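Local coordinates for protein probable cobalt-precorrin-6B C(15)-methyltransferase (decarboxylating) (Methanothermobacter thermautotrophicus, PDB 1L3C) that probably methylates C-15 of cobalt-precorrin-6B with S-adenosyl-L-methionine and then decarboxylates C-12, giving cobalt-precorrin-7 on the anaerobic route to adenosylcobalamin, at residues 1-6 / 17-22. Sequence-based numbering, arbitrary orientation.
Sequences MIPDDE and TAMEVR
The irregular N-terminal segment 1-6 passes the first turn of helix 19-29, Pro3 and Met19 coming within 6.0 Å at their CA atoms. Arg22 NH1 and NH2 share Ile2 O, each at 2.9 Å and almost in the guanidinium plane, while Arg22 NE gives a straighter bond (164°) to Thr17 O. Arginine suits this place because its N-H groups fan out in one plane, serving several acceptors; NH1 also pairs with Glu50. Arg22 NH2 meets Asp4 OD1 from the anti side, tilted out of the carboxylate plane, in a salt bridge at 2.9 Å. Aspartate's short carboxylate lets OD1 also take a weak hydrogen bond from Met19 N at the helix start, while OD2 salt-bridges Arg163 of strand 154-166. The long unbranched chain of Met19 starts anti to its backbone N (chi1 -162°) and bends near its end, laying Met19 CE 3.5 Å from Pro3 CB. Met1 CG packs 3.8 Å from Arg22 NH1. With alanine in place of Arg22, Ile2 O and Thr17 O would probably lose these donors, and Asp4 and Glu50 a cationic partner. The arrangement fastens the N-terminal arm to the helix preceding the first strand of a Rossmann-like methyltransferase fold, and includes Thr17, which binds S-adenosyl-L-methionine.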
loop_
_atom_site.group_PDB
_atom_site.type_symbol
_atom_site.label_atom_id
_atom_site.label_comp_id
_atom_site.label_asym_id
_atom_site.label_seq_id
_atom_site.Cartn_x
_atom_site.Cartn_y
_atom_site.Cartn_z
HETATM N N MSE A 1 -23.488 0.796 -3.522
HETATM C CA MSE A 1 -22.971 1.728 -4.573
HETATM C C MSE A 1 -22.733 0.921 -5.837
HETATM O O MSE A 1 -22.586 -0.292 -5.751
HETATM C CB MSE A 1 -21.670 2.378 -4.102
HETATM C CG MSE A 1 -21.123 3.436 -5.043
HETATM SE SE MSE A 1 -19.958 4.730 -4.159
HETATM C CE MSE A 1 -21.072 5.195 -2.615
ATOM N N ILE A 2 -22.712 1.578 -6.997
ATOM C CA ILE A 2 -22.504 0.886 -8.269
ATOM C C ILE A 2 -21.073 0.379 -8.413
ATOM O O ILE A 2 -20.137 1.160 -8.300
ATOM C CB ILE A 2 -22.779 1.813 -9.457
ATOM C CG1 ILE A 2 -24.169 2.419 -9.332
ATOM C CG2 ILE A 2 -22.677 1.042 -10.749
ATOM C CD1 ILE A 2 -24.393 3.596 -10.252
ATOM N N PRO A 3 -20.877 -0.936 -8.583
ATOM C CA PRO A 3 -19.531 -1.489 -8.735
ATOM C C PRO A 3 -18.946 -1.245 -10.130
ATOM O O PRO A 3 -19.682 -1.163 -11.122
ATOM C CB PRO A 3 -19.730 -2.973 -8.454
ATOM C CG PRO A 3 -21.126 -3.214 -8.881
ATOM C CD PRO A 3 -21.853 -2.019 -8.338
ATOM N N ASP A 4 -17.616 -1.182 -10.191
ATOM C CA ASP A 4 -16.873 -0.921 -11.427
ATOM C C ASP A 4 -17.300 -1.729 -12.637
ATOM O O ASP A 4 -17.240 -1.231 -13.754
ATOM C CB ASP A 4 -15.381 -1.157 -11.212
ATOM C CG ASP A 4 -14.789 -0.311 -10.087
ATOM O OD1 ASP A 4 -15.536 0.351 -9.337
ATOM O OD2 ASP A 4 -13.544 -0.325 -9.953
ATOM N N ASP A 5 -17.657 -2.992 -12.422
ATOM C CA ASP A 5 -18.075 -3.875 -13.520
ATOM C C ASP A 5 -19.430 -3.568 -14.169
ATOM O O ASP A 5 -19.711 -4.041 -15.263
ATOM C CB ASP A 5 -18.007 -5.358 -13.096
ATOM C CG ASP A 5 -18.989 -5.726 -11.966
ATOM O OD1 ASP A 5 -19.821 -4.897 -11.537
ATOM O OD2 ASP A 5 -18.929 -6.880 -11.494
ATOM N N GLU A 6 -20.277 -2.793 -13.495
ATOM C CA GLU A 6 -21.597 -2.461 -14.030
ATOM C C GLU A 6 -21.630 -1.139 -14.781
ATOM O O GLU A 6 -22.692 -0.520 -14.950
ATOM C CB GLU A 6 -22.634 -2.473 -12.909
ATOM C CG GLU A 6 -22.883 -3.865 -12.337
ATOM C CD GLU A 6 -23.800 -3.856 -11.122
ATOM O OE1 GLU A 6 -24.509 -2.839 -10.893
ATOM O OE2 GLU A 6 -23.798 -4.873 -10.388
ATOM N N THR A 17 -13.624 5.417 -11.872
ATOM C CA THR A 17 -12.822 5.586 -10.685
ATOM C C THR A 17 -13.179 4.359 -9.843
ATOM O O THR A 17 -14.346 3.944 -9.814
ATOM C CB THR A 17 -13.276 6.854 -9.930
ATOM O OG1 THR A 17 -13.404 7.948 -10.850
ATOM C CG2 THR A 17 -12.281 7.225 -8.878
ATOM N N ALA A 18 -12.185 3.720 -9.242
ATOM C CA ALA A 18 -12.426 2.559 -8.399
ATOM C C ALA A 18 -13.503 2.901 -7.367
ATOM O O ALA A 18 -13.499 3.985 -6.776
ATOM C CB ALA A 18 -11.142 2.142 -7.700
HETATM N N MSE A 19 -14.409 1.957 -7.140
HETATM C CA MSE A 19 -15.506 2.138 -6.212
HETATM C C MSE A 19 -15.077 2.637 -4.851
HETATM O O MSE A 19 -15.727 3.496 -4.273
HETATM C CB MSE A 19 -16.255 0.835 -6.045
HETATM C CG MSE A 19 -17.635 0.999 -5.460
HETATM SE SE MSE A 19 -18.108 -0.626 -4.571
HETATM C CE MSE A 19 -19.747 -1.112 -5.463
ATOM N N GLU A 20 -13.981 2.090 -4.335
ATOM C CA GLU A 20 -13.473 2.476 -3.011
ATOM C C GLU A 20 -13.099 3.970 -2.960
ATOM O O GLU A 20 -13.254 4.611 -1.918
ATOM C CB GLU A 20 -12.280 1.594 -2.586
ATOM C CG GLU A 20 -12.571 0.098 -2.421
ATOM C CD GLU A 20 -12.627 -0.723 -3.732
ATOM O OE1 GLU A 20 -12.353 -0.201 -4.845
ATOM O OE2 GLU A 20 -12.942 -1.930 -3.625
ATOM N N VAL A 21 -12.645 4.519 -4.089
ATOM C CA VAL A 21 -12.295 5.930 -4.178
ATOM C C VAL A 21 -13.568 6.763 -4.249
ATOM O O VAL A 21 -13.693 7.766 -3.551
ATOM C CB VAL A 21 -11.440 6.209 -5.431
ATOM C CG1 VAL A 21 -11.176 7.719 -5.618
ATOM C CG2 VAL A 21 -10.137 5.480 -5.304
ATOM N N ARG A 22 -14.513 6.339 -5.085
ATOM C CA ARG A 22 -15.799 7.038 -5.246
ATOM C C ARG A 22 -16.525 7.080 -3.897
ATOM O O ARG A 22 -17.193 8.055 -3.543
ATOM C CB ARG A 22 -16.666 6.326 -6.293
ATOM C CG ARG A 22 -16.169 6.480 -7.715
ATOM C CD ARG A 22 -17.176 5.929 -8.738
ATOM N NE ARG A 22 -17.003 4.506 -9.029
ATOM C CZ ARG A 22 -17.909 3.563 -8.774
ATOM N NH1 ARG A 22 -19.095 3.864 -8.216
ATOM N NH2 ARG A 22 -17.613 2.304 -9.067
#